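Local coordinates for protein spore germination lipase LipC (Metagenome, PDB 6NKD) that probably hydrolyses lipid esters as a GDSL-type lipase and may act in bacterial spore germination, at residues F21-F25 with V26-K30; C80-D83 with L84-L88; E120-G123 with E124-R128; K148-S151 with G152-H156; D170-A173 with V174-R178. All coordinates share one frame; numbering follows the deposited sequence.

Contact 1 of 5, residues F21-F25 with V26-K30; sequences FEPGF and VQRYK. With SO4 (sulfate ion), chain D.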
# COMPACT_ATOMS: atom_id res chain seq x y z
N PHE A 21 -5.75 -2.16 6.77
CA PHE A 21 -5.76 -2.19 8.23
C PHE A 21 -7.11 -2.57 8.81
O PHE A 21 -7.23 -2.68 10.04
CB PHE A 21 -5.30 -0.85 8.84
CG PHE A 21 -3.91 -0.46 8.44
CD1 PHE A 21 -2.92 -1.41 8.30
CD2 PHE A 21 -3.60 0.87 8.20
CE1 PHE A 21 -1.64 -1.06 7.94
CE2 PHE A 21 -2.31 1.23 7.83
CZ PHE A 21 -1.34 0.26 7.70
N GLU A 22 -8.14 -2.77 7.99
CA GLU A 22 -9.40 -3.26 8.52
C GLU A 22 -9.29 -4.76 8.80
O GLU A 22 -8.65 -5.49 8.04
CB GLU A 22 -10.54 -2.99 7.55
CG GLU A 22 -10.74 -1.51 7.22
CD GLU A 22 -12.14 -1.21 6.72
OE1 GLU A 22 -13.08 -1.91 7.13
OE2 GLU A 22 -12.29 -0.26 5.91
N PRO A 23 -9.88 -5.23 9.89
CA PRO A 23 -9.68 -6.64 10.28
C PRO A 23 -10.27 -7.60 9.27
O PRO A 23 -11.44 -7.50 8.89
CB PRO A 23 -10.40 -6.73 11.64
CG PRO A 23 -11.37 -5.60 11.64
CD PRO A 23 -10.72 -4.50 10.85
N GLY A 24 -9.44 -8.55 8.82
CA GLY A 24 -9.89 -9.65 7.99
C GLY A 24 -10.53 -10.73 8.84
O GLY A 24 -10.96 -10.49 9.97
N PHE A 25 -10.58 -11.94 8.28
CA PHE A 25 -11.22 -13.04 9.01
C PHE A 25 -10.34 -13.60 10.12
O PHE A 25 -10.87 -14.18 11.07
CB PHE A 25 -11.63 -14.16 8.05
CG PHE A 25 -10.53 -15.16 7.75
CD1 PHE A 25 -10.37 -16.30 8.53
CD2 PHE A 25 -9.68 -14.98 6.67
CE1 PHE A 25 -9.37 -17.22 8.25
CE2 PHE A 25 -8.68 -15.90 6.39
CZ PHE A 25 -8.53 -17.02 7.18
N VAL A 26 -9.02 -13.44 10.03
CA VAL A 26 -8.14 -14.10 11.00
C VAL A 26 -8.20 -13.40 12.35
O VAL A 26 -8.10 -14.05 13.40
CB VAL A 26 -6.70 -14.19 10.46
CG1 VAL A 26 -6.69 -14.74 9.05
CG2 VAL A 26 -5.98 -12.85 10.52
N GLN A 27 -8.36 -12.07 12.36
CA GLN A 27 -8.43 -11.34 13.62
C GLN A 27 -9.84 -11.24 14.17
O GLN A 27 -10.01 -11.08 15.39
CB GLN A 27 -7.83 -9.94 13.46
CG GLN A 27 -8.04 -9.31 12.10
CD GLN A 27 -6.91 -9.62 11.14
OE1 GLN A 27 -7.13 -9.79 9.94
NE2 GLN A 27 -5.69 -9.69 11.66
N ARG A 28 -10.86 -11.32 13.31
CA ARG A 28 -12.22 -11.50 13.81
C ARG A 28 -12.39 -12.88 14.43
O ARG A 28 -13.12 -13.04 15.41
CB ARG A 28 -13.23 -11.29 12.68
CG ARG A 28 -13.20 -9.89 12.09
CD ARG A 28 -13.98 -9.82 10.79
NE ARG A 28 -13.71 -8.59 10.06
CZ ARG A 28 -14.48 -7.50 10.11
NH1 ARG A 28 -14.15 -6.42 9.41
NH2 ARG A 28 -15.58 -7.50 10.85
N TYR A 29 -11.71 -13.89 13.87
CA TYR A 29 -11.72 -15.22 14.47
C TYR A 29 -10.91 -15.25 15.75
O TYR A 29 -11.23 -16.02 16.67
CB TYR A 29 -11.20 -16.24 13.46
CG TYR A 29 -11.10 -17.67 13.96
CD1 TYR A 29 -12.13 -18.24 14.70
CD2 TYR A 29 -9.99 -18.45 13.67
CE1 TYR A 29 -12.04 -19.55 15.15
CE2 TYR A 29 -9.90 -19.76 14.11
CZ TYR A 29 -10.92 -20.30 14.85
OH TYR A 29 -10.83 -21.60 15.29
N LYS A 30 -9.86 -14.43 15.84
CA LYS A 30 -9.08 -14.36 17.07
C LYS A 30 -9.91 -13.76 18.21
O LYS A 30 -9.84 -14.24 19.35
CB LYS A 30 -7.81 -13.54 16.84
CG LYS A 30 -7.23 -12.89 18.09
CD LYS A 30 -5.94 -12.15 17.77
CE LYS A 30 -5.72 -10.98 18.70
NZ LYS A 30 -5.71 -11.39 20.13
S SO4 D . -8.69 -8.24 20.31
O1 SO4 D . -7.28 -8.53 20.56
O2 SO4 D . -9.03 -8.64 18.95
O3 SO4 D . -9.51 -9.00 21.26
O4 SO4 D . -8.94 -6.82 20.48

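Contact 2 of 5, residues C80-D83 with L84-L88; sequences CGND and LLQSL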
# COMPACT_ATOMS: atom_id res chain seq x y z
N CYS A 80 -4.94 -21.94 -2.85
CA CYS A 80 -5.46 -22.45 -4.12
C CYS A 80 -6.51 -21.53 -4.75
O CYS A 80 -7.03 -21.87 -5.82
CB CYS A 80 -6.05 -23.86 -3.99
SG CYS A 80 -5.94 -24.87 -5.49
N GLY A 81 -6.82 -20.39 -4.13
CA GLY A 81 -7.80 -19.49 -4.73
C GLY A 81 -7.31 -18.86 -6.02
O GLY A 81 -8.10 -18.67 -6.96
N ASN A 82 -6.03 -18.52 -6.09
CA ASN A 82 -5.50 -17.90 -7.30
C ASN A 82 -5.31 -18.91 -8.43
O ASN A 82 -5.28 -18.51 -9.60
CB ASN A 82 -4.18 -17.19 -7.00
CG ASN A 82 -3.70 -16.32 -8.14
OD1 ASN A 82 -2.70 -16.61 -8.79
ND2 ASN A 82 -4.43 -15.23 -8.39
N ASP A 83 -5.17 -20.20 -8.11
CA ASP A 83 -5.09 -21.21 -9.15
C ASP A 83 -6.39 -21.30 -9.94
O ASP A 83 -6.37 -21.59 -11.14
CB ASP A 83 -4.74 -22.57 -8.55
CG ASP A 83 -3.45 -22.54 -7.75
OD1 ASP A 83 -2.95 -21.43 -7.46
OD2 ASP A 83 -2.92 -23.62 -7.43
N LEU A 84 -7.53 -21.06 -9.27
CA LEU A 84 -8.80 -21.04 -9.98
C LEU A 84 -8.85 -19.90 -10.98
O LEU A 84 -9.32 -20.07 -12.11
CB LEU A 84 -9.95 -20.94 -8.97
CG LEU A 84 -11.41 -21.01 -9.43
CD1 LEU A 84 -11.96 -19.63 -9.80
CD2 LEU A 84 -11.59 -21.99 -10.58
N LEU A 85 -8.38 -18.72 -10.58
CA LEU A 85 -8.35 -17.58 -11.50
C LEU A 85 -7.43 -17.86 -12.68
O LEU A 85 -7.77 -17.55 -13.83
CB LEU A 85 -7.92 -16.31 -10.76
CG LEU A 85 -9.02 -15.43 -10.17
CD1 LEU A 85 -9.83 -16.18 -9.12
CD2 LEU A 85 -8.43 -14.16 -9.57
N GLN A 86 -6.26 -18.44 -12.42
CA GLN A 86 -5.35 -18.77 -13.51
C GLN A 86 -5.95 -19.83 -14.42
O GLN A 86 -5.81 -19.76 -15.65
CB GLN A 86 -4.01 -19.26 -12.95
CG GLN A 86 -3.20 -18.20 -12.23
CD GLN A 86 -1.89 -18.74 -11.68
OE1 GLN A 86 -1.62 -19.94 -11.77
NE2 GLN A 86 -1.08 -17.87 -11.10
N SER A 87 -6.65 -20.81 -13.85
CA SER A 87 -7.22 -21.89 -14.65
C SER A 87 -8.37 -21.39 -15.51
O SER A 87 -8.52 -21.80 -16.67
CB SER A 87 -7.67 -23.03 -13.76
OG SER A 87 -6.57 -23.61 -13.08
N LEU A 88 -9.21 -20.49 -14.97
CA LEU A 88 -10.32 -19.95 -15.75
C LEU A 88 -9.82 -19.17 -16.95
O LEU A 88 -10.45 -19.19 -18.01
CB LEU A 88 -11.21 -19.08 -14.87
CG LEU A 88 -12.24 -19.81 -14.01
CD1 LEU A 88 -13.11 -18.80 -13.26
CD2 LEU A 88 -13.09 -20.73 -14.86

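Contact 3 of 5, residues E120-G123 with E124-R128; sequences EIKG and EKDTR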
# COMPACT_ATOMS: atom_id res chain seq x y z
N GLU A 120 4.65 -33.69 12.03
CA GLU A 120 6.08 -33.94 12.14
C GLU A 120 6.78 -32.85 12.93
O GLU A 120 7.79 -33.11 13.59
CB GLU A 120 6.70 -34.07 10.75
CG GLU A 120 6.46 -35.40 10.07
CD GLU A 120 7.18 -35.51 8.74
OE1 GLU A 120 7.79 -34.51 8.31
OE2 GLU A 120 7.12 -36.59 8.12
N ILE A 121 6.27 -31.62 12.87
CA ILE A 121 6.85 -30.53 13.64
C ILE A 121 6.53 -30.69 15.12
O ILE A 121 7.40 -30.53 15.99
CB ILE A 121 6.36 -29.17 13.10
CG1 ILE A 121 6.94 -28.92 11.71
CG2 ILE A 121 6.73 -28.05 14.05
CD1 ILE A 121 6.17 -27.88 10.91
N LYS A 122 5.28 -31.01 15.44
CA LYS A 122 4.87 -31.10 16.84
C LYS A 122 5.23 -32.45 17.45
O LYS A 122 5.74 -32.51 18.57
CB LYS A 122 3.37 -30.84 16.96
CG LYS A 122 2.99 -29.38 16.76
CD LYS A 122 1.51 -29.15 16.97
CE LYS A 122 1.23 -27.70 17.33
NZ LYS A 122 1.81 -27.34 18.65
N GLY A 123 4.97 -33.54 16.73
CA GLY A 123 5.30 -34.86 17.23
C GLY A 123 4.12 -35.58 17.84
O GLY A 123 2.97 -35.36 17.45
N GLU A 124 4.39 -36.45 18.81
CA GLU A 124 3.36 -37.27 19.44
C GLU A 124 2.97 -36.77 20.82
O GLU A 124 1.94 -37.19 21.35
CB GLU A 124 3.82 -38.73 19.54
CG GLU A 124 4.30 -39.34 18.22
CD GLU A 124 5.72 -38.94 17.86
OE1 GLU A 124 6.17 -39.30 16.75
OE2 GLU A 124 6.38 -38.27 18.68
N LYS A 125 3.77 -35.88 21.42
CA LYS A 125 3.46 -35.37 22.75
C LYS A 125 2.23 -34.47 22.71
O LYS A 125 1.30 -34.63 23.52
CB LYS A 125 4.66 -34.60 23.31
CG LYS A 125 4.35 -33.78 24.54
CD LYS A 125 5.53 -32.91 24.94
CE LYS A 125 5.90 -33.12 26.40
NZ LYS A 125 5.89 -31.85 27.17
N ASP A 126 2.19 -33.52 21.79
CA ASP A 126 1.13 -32.52 21.72
C ASP A 126 0.17 -32.89 20.59
O ASP A 126 0.41 -32.57 19.42
CB ASP A 126 1.70 -31.12 21.53
CG ASP A 126 2.81 -31.08 20.49
OD1 ASP A 126 3.18 -32.15 19.98
OD2 ASP A 126 3.29 -29.97 20.18
N THR A 127 -0.91 -33.58 20.93
CA THR A 127 -2.02 -33.81 20.02
C THR A 127 -3.18 -32.85 20.27
O THR A 127 -4.25 -33.03 19.69
CB THR A 127 -2.50 -35.26 20.13
OG1 THR A 127 -2.16 -35.78 21.42
CG2 THR A 127 -1.86 -36.12 19.04
N ARG A 128 -2.97 -31.84 21.11
CA ARG A 128 -3.99 -30.86 21.45
C ARG A 128 -4.07 -29.72 20.44
O ARG A 128 -4.86 -28.79 20.64
CB ARG A 128 -3.73 -30.30 22.85
CG ARG A 128 -4.96 -30.18 23.72
CD ARG A 128 -4.58 -29.81 25.14
NE ARG A 128 -5.75 -29.57 25.99
CZ ARG A 128 -6.31 -30.50 26.76
NH1 ARG A 128 -5.82 -31.73 26.80
NH2 ARG A 128 -7.37 -30.19 27.49

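Contact 4 of 5, residues K148-S151 with G152-H156; sequences KWIS and GFNRH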
# COMPACT_ATOMS: atom_id res chain seq x y z
N LYS A 148 -18.61 -26.08 -10.88
CA LYS A 148 -18.29 -27.50 -10.93
C LYS A 148 -16.85 -27.76 -10.51
O LYS A 148 -16.57 -28.71 -9.77
CB LYS A 148 -18.55 -28.05 -12.34
CG LYS A 148 -18.24 -29.52 -12.51
CD LYS A 148 -18.55 -29.98 -13.93
CE LYS A 148 -18.40 -31.48 -14.09
NZ LYS A 148 -18.78 -31.94 -15.46
N TRP A 149 -15.92 -26.91 -10.98
CA TRP A 149 -14.51 -27.09 -10.63
C TRP A 149 -14.30 -26.95 -9.13
O TRP A 149 -13.61 -27.77 -8.51
CB TRP A 149 -13.67 -26.06 -11.39
CG TRP A 149 -13.25 -26.50 -12.76
CD1 TRP A 149 -13.47 -27.72 -13.33
CD2 TRP A 149 -12.54 -25.72 -13.73
NE1 TRP A 149 -12.93 -27.75 -14.60
CE2 TRP A 149 -12.36 -26.53 -14.87
CE3 TRP A 149 -12.04 -24.42 -13.75
CZ2 TRP A 149 -11.70 -26.08 -16.01
CZ3 TRP A 149 -11.39 -23.97 -14.88
CH2 TRP A 149 -11.22 -24.80 -16.00
N ILE A 150 -14.89 -25.92 -8.52
CA ILE A 150 -14.66 -25.65 -7.11
C ILE A 150 -15.38 -26.68 -6.24
O ILE A 150 -14.88 -27.07 -5.18
CB ILE A 150 -15.07 -24.21 -6.79
CG1 ILE A 150 -14.16 -23.23 -7.54
CG2 ILE A 150 -15.03 -23.94 -5.29
CD1 ILE A 150 -14.46 -21.77 -7.29
N SER A 151 -16.55 -27.14 -6.68
CA SER A 151 -17.25 -28.18 -5.93
C SER A 151 -16.45 -29.48 -5.90
O SER A 151 -16.42 -30.17 -4.88
CB SER A 151 -18.64 -28.42 -6.52
OG SER A 151 -19.43 -27.25 -6.49
N GLY A 152 -15.80 -29.82 -7.01
CA GLY A 152 -15.00 -31.03 -7.05
C GLY A 152 -13.77 -30.94 -6.16
O GLY A 152 -13.40 -31.91 -5.50
N PHE A 153 -13.14 -29.76 -6.12
CA PHE A 153 -12.00 -29.58 -5.23
C PHE A 153 -12.41 -29.63 -3.77
O PHE A 153 -11.62 -30.06 -2.92
CB PHE A 153 -11.31 -28.24 -5.54
CG PHE A 153 -10.25 -27.86 -4.55
CD1 PHE A 153 -8.97 -28.39 -4.63
CD2 PHE A 153 -10.53 -26.96 -3.53
CE1 PHE A 153 -8.00 -28.04 -3.72
CE2 PHE A 153 -9.56 -26.61 -2.61
CZ PHE A 153 -8.29 -27.14 -2.71
N ASN A 154 -13.64 -29.23 -3.46
CA ASN A 154 -14.08 -29.17 -2.07
C ASN A 154 -14.44 -30.55 -1.53
O ASN A 154 -14.16 -30.86 -0.37
CB ASN A 154 -15.25 -28.21 -1.92
CG ASN A 154 -14.82 -26.75 -1.97
OD1 ASN A 154 -13.64 -26.45 -2.16
ND2 ASN A 154 -15.78 -25.85 -1.82
N ARG A 155 -15.07 -31.40 -2.36
CA ARG A 155 -15.39 -32.75 -1.90
C ARG A 155 -14.13 -33.59 -1.76
O ARG A 155 -14.05 -34.45 -0.87
CB ARG A 155 -16.39 -33.41 -2.84
CG ARG A 155 -15.91 -33.62 -4.27
CD ARG A 155 -16.96 -34.33 -5.11
NE ARG A 155 -16.53 -34.50 -6.49
CZ ARG A 155 -15.93 -35.59 -6.96
NH1 ARG A 155 -15.69 -36.62 -6.15
NH2 ARG A 155 -15.56 -35.66 -8.23
N HIS A 156 -13.13 -33.36 -2.63
CA HIS A 156 -11.84 -34.02 -2.46
C HIS A 156 -11.05 -33.44 -1.30
O HIS A 156 -10.19 -34.12 -0.74
CB HIS A 156 -11.02 -33.91 -3.75
CG HIS A 156 -11.57 -34.71 -4.89
ND1 HIS A 156 -11.39 -34.35 -6.21
CD2 HIS A 156 -12.29 -35.86 -4.91
CE1 HIS A 156 -11.97 -35.24 -6.99
NE2 HIS A 156 -12.53 -36.17 -6.23

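Contact 5 of 5, residues D170-A173 with V174-R178; sequences DTYA and VFKGR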
# COMPACT_ATOMS: atom_id res chain seq x y z
N ASP A 170 -16.50 -24.92 5.53
CA ASP A 170 -17.29 -24.82 4.31
C ASP A 170 -17.47 -23.35 3.94
O ASP A 170 -18.52 -22.74 4.14
CB ASP A 170 -18.63 -25.53 4.49
CG ASP A 170 -19.32 -25.82 3.17
OD1 ASP A 170 -18.77 -25.45 2.11
OD2 ASP A 170 -20.41 -26.43 3.20
N THR A 171 -16.39 -22.77 3.40
CA THR A 171 -16.46 -21.40 2.92
C THR A 171 -17.43 -21.26 1.75
O THR A 171 -18.02 -20.20 1.56
CB THR A 171 -15.08 -20.90 2.51
OG1 THR A 171 -14.07 -21.61 3.23
CG2 THR A 171 -14.94 -19.41 2.79
N TYR A 172 -17.58 -22.33 0.97
CA TYR A 172 -18.47 -22.30 -0.19
C TYR A 172 -19.91 -22.04 0.24
O TYR A 172 -20.61 -21.21 -0.35
CB TYR A 172 -18.36 -23.61 -0.96
CG TYR A 172 -19.29 -23.74 -2.15
CD1 TYR A 172 -18.90 -23.31 -3.41
CD2 TYR A 172 -20.55 -24.32 -2.01
CE1 TYR A 172 -19.75 -23.43 -4.50
CE2 TYR A 172 -21.40 -24.45 -3.08
CZ TYR A 172 -21.00 -24.00 -4.33
OH TYR A 172 -21.85 -24.13 -5.40
N ALA A 173 -20.37 -22.74 1.28
CA ALA A 173 -21.74 -22.55 1.75
C ALA A 173 -21.95 -21.17 2.35
O ALA A 173 -23.07 -20.64 2.31
CB ALA A 173 -22.10 -23.63 2.78
N VAL A 174 -20.90 -20.57 2.90
CA VAL A 174 -21.01 -19.22 3.46
C VAL A 174 -21.30 -18.21 2.36
O VAL A 174 -22.15 -17.33 2.51
CB VAL A 174 -19.74 -18.86 4.25
CG1 VAL A 174 -19.71 -17.38 4.57
CG2 VAL A 174 -19.66 -19.68 5.53
N PHE A 175 -20.60 -18.33 1.23
CA PHE A 175 -20.66 -17.34 0.18
C PHE A 175 -21.75 -17.60 -0.86
O PHE A 175 -22.11 -16.68 -1.60
CB PHE A 175 -19.31 -17.24 -0.54
CG PHE A 175 -18.30 -16.40 0.19
CD1 PHE A 175 -17.95 -15.15 -0.29
CD2 PHE A 175 -17.71 -16.86 1.35
CE1 PHE A 175 -17.02 -14.37 0.37
CE2 PHE A 175 -16.78 -16.09 2.02
CZ PHE A 175 -16.43 -14.84 1.53
N LYS A 176 -22.28 -18.82 -0.94
CA LYS A 176 -23.22 -19.15 -2.00
C LYS A 176 -24.52 -18.37 -1.82
O LYS A 176 -25.16 -18.46 -0.76
CB LYS A 176 -23.50 -20.65 -2.04
CG LYS A 176 -24.26 -21.09 -3.29
CD LYS A 176 -24.41 -22.60 -3.37
CE LYS A 176 -24.99 -23.02 -4.71
NZ LYS A 176 -25.15 -24.50 -4.80
N GLY A 177 -24.90 -17.62 -2.84
CA GLY A 177 -26.10 -16.82 -2.81
C GLY A 177 -25.92 -15.40 -2.31
O GLY A 177 -26.82 -14.57 -2.50
N ARG A 178 -24.78 -15.09 -1.70
CA ARG A 178 -24.51 -13.76 -1.15
C ARG A 178 -23.22 -13.18 -1.70
O ARG A 178 -22.54 -12.41 -1.02
CB ARG A 178 -24.47 -13.82 0.38
CG ARG A 178 -25.73 -14.41 1.00
CD ARG A 178 -25.58 -14.60 2.50
NE ARG A 178 -26.73 -15.30 3.07
CZ ARG A 178 -27.82 -14.69 3.53
NH1 ARG A 178 -27.91 -13.37 3.50
NH2 ARG A 178 -28.82 -15.41 4.03

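Contact 1 of 5, residues F21-F25 with V26-K30
Arg28 reaches back along the chain and takes hold of the carbonyl oxygen of Pro23 side-on with two nitrogens. Its NE lies 2.8 Å from Pro23 O and its NH1 3.0 Å from the same Pro23 O, and the oxygen sits close to the plane of the guanidinium. The two donors meet the carbonyl differently: NH1 approaches in the carbonyl plane, whereas NE stands well above it. CG of the proline ring lies over one guanidinium face, 3.7 Å from Arg28 NH1. The arginine chain runs extended from CG to NE, which gives it the length to pass Gly24 and arrive at Pro23. Gln27 serves the next peptide: bent at chi2 (-91°), it turns its amide back, and OE1 accepts from Gly24 N at 2.9 Å, while its CG rests on Pro23 CB at 3.5 Å. Phe25 and Val26 pack as neighbours in sequence, Val26 CG1 standing over the centre of the Phe25 ring in a CH-pi contact, 3.5 Å from the centroid. The first helical turn is closed by Tyr29 N bonding to Phe25 O at 2.9 Å.

Farther out, Glu196 of helix 192-204 forms a salt bridge with Arg28 NH2, and Phe64 of the second subunit packs on Pro23 and Gln27. At the far end of the segment Lys30 NZ makes a weak bond to a sulfate ion and a salt bridge with Glu34. The arrangement is a helix N-terminus with Gly24 at the N-cap, where a side chain three residues on returns to the N-cap NH, as in half of a capping box.

Contact 2 of 5, residues C80-D83 with L84-L88
Ser87 bonds twice to the carbonyl oxygen of Asp83, once through its side chain and once through its backbone. Ser87 OG donates to Asp83 O at 2.8 Å, and Ser87 N reaches Asp83 O at the same length, 2.8 Å; the two donors come from opposite faces of the carbonyl plane. With OG beside its own backbone N (chi1 -64°), the hydroxyl folds back against the preceding turn, and the bond gives the buried hydroxyl's proton an acceptor inside the helix. One step earlier, Gln86 N bonds to Asn82 O at 3.0 Å, nearly straight at 164°.

The side chains of Asn82 and Gln86 also meet. Asn82 OD1 stands 3.1 Å from Gln86 NE2, the two amide planes being turned 77° from each other. Asn82 OD1 is hydrogen-bonded to Asn110 ND2 of the fourth subunit. Gln86 CG lies against Asn82 O at 3.4 Å. On another flank Leu85 CD1 approaches Gly81 O at 3.7 Å, and a weak bond runs from Leu84 N to the same Gly81 O.

Cys80, just ahead of this turn, is tied by a disulfide to Cys107 on helix 98-122, while Ser87 packs on Phe100 and Ala103 of that helix. Asn82 is the probable substrate-binding asparagine; its place at the start of the helix that follows the central strand is consistent with the oxyanion-hole asparagine of SGNH hydrolases.

Contact 3 of 5, residues E120-G123 with E124-R128
Lys122 and Asp126 supply the charged part of this contact, a long salt bridge in which Lys122 NZ stands 3.4 Å from Asp126 OD2. The bond is weak, and the position of the ammonium group is less certain than the rest. The two side chains cross at about a right angle. A further weak bond to Ala72 O is modelled for the same uncertain nitrogen.

Van der Waals contact accompanies the charge pair. The carboxylate lies against the root of the lysine chain, with Lys122 CB 3.3 Å from Asp126 OD1 and Lys122 CG 3.5 Å from Asp126 OD2. Asp126 has its CG between the backbone N and the carbonyl carbon (chi1 45°), an orientation that aims the carboxylate back at the helix end.

The backbone makes the reversal. Gly123 has a positive phi of 99° and is the first residue to leave the helix. Beyond it, Glu124 bends at chi2 and folds its carboxyl end back over the glycine, with Glu124 OE2 3.6 Å from Gly123 C.

These residues form the surface turn where helix 98-122 ends and the chain leads on to strand 130-134 of the parallel sheet. In the last turn of the helix, Ile121 touches Met66, Val69 and Lys70 of helix 63-71, while Lys122 packs on Tyr129 just before the strand.

Contact 4 of 5, residues K148-S151 with G152-H156
Ser151 O receives two backbone donors from the following turn: Arg155 N at 3.1 Å from Ser151 O in a sound bond, and Asn154 N at 3.3 Å in a weak one. Asn154 N is shared, since it also bonds to Ile150 O at 3.0 Å. Phe153 N to Trp149 O and Gly152 N to Lys148 O continue the same alpha-helical i to i+4 pattern without interruption.

Ile150 and Asn154 lie alongside each other, pointing the same way, with Ile150 CG2 4.0 Å from Asn154 ND2. The asparagine CG sits beside its own backbone N (chi1 -76°), which holds the amide over the preceding turn, its CG 3.2 Å from Ile150 O. The amide is held from elsewhere, ND2 donating to Leu136 O. Arg155 lays its CG against Ser151 O at 3.5 Å, whereas Ser151 OG turns back within the helix to Asp147 O.

Helix 144-157 links strands 130-134 and 166-169 in a beta-alpha-beta unit. Its buried side faces helices 81-94 and 98-122: Trp149 stacks on Phe100 and meets Tyr91 edge-to-face, and Phe153 packs on Cys107 and Tyr111. Ser151 and Asn154 instead adjoin Tyr172 of helix 171-175.

Contact 5 of 5, residues D170-A173 with V174-R178
With CG anti to the backbone N in both Tyr172 and Lys176 (chi1 177° and -169°), and the lysine fully extended, the two side chains meet. The pair joins the short helix 171-175 to the first residue beyond it; the helix is capped by Asp170 and followed by a type II beta turn from Phe175 to Arg178. Lys176 CD lies obliquely against the ring, 3.5 Å from Tyr172 CE2. The hydroxyl's stronger partner is Asp147 on helix 144-157.

Backbone bonds hold the turn beneath: Lys176 N to Tyr172 O at 3.0 Å and Phe175 N to Thr171 O at 3.2 Å. At the N-cap, Asp170 OD1 accepts a weak bond from Ala173 N and another bond from Asn135 ND2.

Thr171 and Phe175 lie side by side, with Thr171 CG2 3.9 Å from Phe175 CE2. The phenylalanine ring turns its edge to Thr171 O, and Tyr137 stacks on it. Around this core Met198 of helix 192-204 touches both residues, and the Phe175 side chain is about 8 Å from that of His189, the probable catalytic histidine.

Where the lysine chain ends, Lys176 NZ makes a weak hydrogen bond to Tyr172 OH at 3.4 Å.

Contacts 1 to 5 follow one another along a single alpha/beta SGNH-hydrolase domain, all on helices or at their ends, contact 3 running on into a loop. Contacts 2 and 4 have centres 13 Å apart and touch, Leu84, Ser87 and Leu88 of helix 81-94 packing on Trp149 and Ile150 of helix 144-157. Contact 4 touches contact 5, centres also about 13 Å apart, through Asn154 and Tyr172, so that contacts 2, 4 and 5 form one connected row. Contact 1 lies on the opposite side of the chain's centre from contact 4. Contact 3, its centre about 27 to 33 Å from those of the others, stands remote from the probable catalytic residues; contacts 1, 2 and 5 lie nearer.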